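Local coordinates for protein LAIR1 ecotodomain from MGD21 antibody (Homo sapiens, PDB 7JZK) that binds the V2 domain of a Plasmodium RIFIN as the LAIR1 immunoglobulin domain inserted into a malaria antibody, at residues 66-69 against 70-74. Numbering follows the deposited sequence.
Sequences DSVN and AGNAG
Asn-72 OD1 sits against Val-68, 3.2 Å from its CA and 3.7 Å from its CB. A branched apolar residue suits this buried position, where Val-68 packs on Val-97 of strand 85-97 while its backbone bonds to Gly-19 and Ser-20. At Asn-69 the chain turns into the 3-10 segment 70-72. The short side chain of asparagine carries a carbonyl oxygen able to reach the first N-H groups of such a turn: Asn-69 OD1 takes the N-H of Gly-71 at 2.9 Å, a weak, bent bond (129°), with chi1 of 53° folding the amide back over the backbone. Glycine fits at 71, since a CB there would come tight against that oxygen. The backbone N-H of Asn-69 points almost straight (163°) at Asn-72 OD1, 2.9 Å away, one half of a capping box. This is the connection between strands 58-65 and 74-82 of the immunoglobulin sandwich, the E-F loop, which crosses from one sheet to the other. Asn-69 O also accepts Asn-72 N at 3.0 Å, with the donor well above the carbonyl plane. Asparagine suits position 72 because its amide has two ends: OD1 closes the turn, while ND2 donates to Phe-79 O of the Rifin chain.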
ATOM      1  N   ASP A  66      -8.125  -7.383  16.028  1.00 57.39           N
ATOM      2  CA  ASP A  66      -9.085  -7.581  17.109  1.00 57.01           C
ATOM      3  C   ASP A  66      -9.974  -8.786  16.849  1.00 56.87           C
ATOM      4  O   ASP A  66     -10.248  -9.573  17.759  1.00 57.59           O
ATOM      5  CB  ASP A  66      -9.946  -6.336  17.307  1.00 59.94           C
ATOM      6  CG  ASP A  66      -9.134  -5.114  17.720  1.00 67.87           C
ATOM      7  OD1 ASP A  66      -8.309  -5.219  18.661  1.00 69.93           O
ATOM      8  OD2 ASP A  66      -9.337  -4.032  17.119  1.00 72.96           O
ATOM      9  N   SER A  67     -10.458  -8.946  15.626  1.00 56.93           N
ATOM     10  CA  SER A  67     -11.355 -10.057  15.340  1.00 53.96           C
ATOM     11  C   SER A  67     -10.989 -10.622  13.980  1.00 56.09           C
ATOM     12  O   SER A  67     -11.230  -9.980  12.954  1.00 56.94           O
ATOM     13  CB  SER A  67     -12.815  -9.601  15.387  1.00 55.42           C
ATOM     14  OG  SER A  67     -13.710 -10.705  15.330  1.00 58.60           O
ATOM     15  N   VAL A  68     -10.414 -11.810  13.973  1.00 53.40           N
ATOM     16  CA  VAL A  68      -9.950 -12.421  12.737  1.00 50.07           C
ATOM     17  C   VAL A  68     -11.120 -13.044  11.995  1.00 50.18           C
ATOM     18  O   VAL A  68     -12.112 -13.480  12.593  1.00 52.78           O
ATOM     19  CB  VAL A  68      -8.852 -13.467  13.003  1.00 43.63           C
ATOM     20  CG1 VAL A  68      -7.740 -12.862  13.840  1.00 55.12           C
ATOM     21  CG2 VAL A  68      -9.448 -14.702  13.657  1.00 41.43           C
ATOM     22  N   ASN A  69     -11.015 -13.069  10.675  1.00 49.05           N
ATOM     23  CA  ASN A  69     -11.909 -13.856   9.837  1.00 52.29           C
ATOM     24  C   ASN A  69     -11.045 -14.773   8.983  1.00 53.63           C
ATOM     25  O   ASN A  69      -9.807 -14.757   9.086  1.00 43.80           O
ATOM     26  CB  ASN A  69     -12.831 -12.981   8.978  1.00 41.16           C
ATOM     27  CG  ASN A  69     -12.086 -11.952   8.161  1.00 50.76           C
ATOM     28  OD1 ASN A  69     -11.231 -12.285   7.331  1.00 52.81           O
ATOM     29  ND2 ASN A  69     -12.420 -10.684   8.376  1.00 53.01           N
ATOM     30  N   ALA A  70     -11.713 -15.581   8.143  1.00 48.07           N
ATOM     31  CA  ALA A  70     -10.989 -16.577   7.354  1.00 53.53           C
ATOM     32  C   ALA A  70      -9.951 -15.937   6.437  1.00 54.13           C
ATOM     33  O   ALA A  70      -8.920 -16.557   6.151  1.00 50.50           O
ATOM     34  CB  ALA A  70     -11.969 -17.414   6.523  1.00 45.49           C
ATOM     35  N   GLY A  71     -10.180 -14.693   6.003  1.00 47.04           N
ATOM     36  CA  GLY A  71      -9.228 -14.027   5.134  1.00 41.56           C
ATOM     37  C   GLY A  71      -7.930 -13.651   5.814  1.00 47.11           C
ATOM     38  O   GLY A  71      -6.935 -13.397   5.129  1.00 49.19           O
ATOM     39  N   ASN A  72      -7.924 -13.561   7.137  1.00 48.12           N
ATOM     40  CA  ASN A  72      -6.685 -13.252   7.833  1.00 44.26           C
ATOM     41  C   ASN A  72      -5.733 -14.437   7.879  1.00 49.15           C
ATOM     42  O   ASN A  72      -4.536 -14.234   8.112  1.00 49.92           O
ATOM     43  CB  ASN A  72      -6.973 -12.803   9.262  1.00 45.77           C
ATOM     44  CG  ASN A  72      -7.694 -11.490   9.327  1.00 47.50           C
ATOM     45  OD1 ASN A  72      -8.764 -11.391   9.924  1.00 51.19           O
ATOM     46  ND2 ASN A  72      -7.113 -10.464   8.722  1.00 43.60           N
ATOM     47  N   ALA A  73      -6.241 -15.657   7.670  1.00 43.87           N
ATOM     48  CA  ALA A  73      -5.421 -16.865   7.731  1.00 45.82           C
ATOM     49  C   ALA A  73      -4.306 -16.824   6.686  1.00 49.59           C
ATOM     50  O   ALA A  73      -4.475 -16.284   5.585  1.00 48.52           O
ATOM     51  CB  ALA A  73      -6.292 -18.106   7.522  1.00 35.19           C
ATOM     52  N   GLY A  74      -3.137 -17.394   7.033  1.00 44.32           N
ATOM     53  CA  GLY A  74      -2.093 -17.434   6.033  1.00 41.53           C
ATOM     54  C   GLY A  74      -0.756 -17.011   6.610  1.00 44.47           C
ATOM     55  O   GLY A  74      -0.546 -17.018   7.820  1.00 46.84           O
TER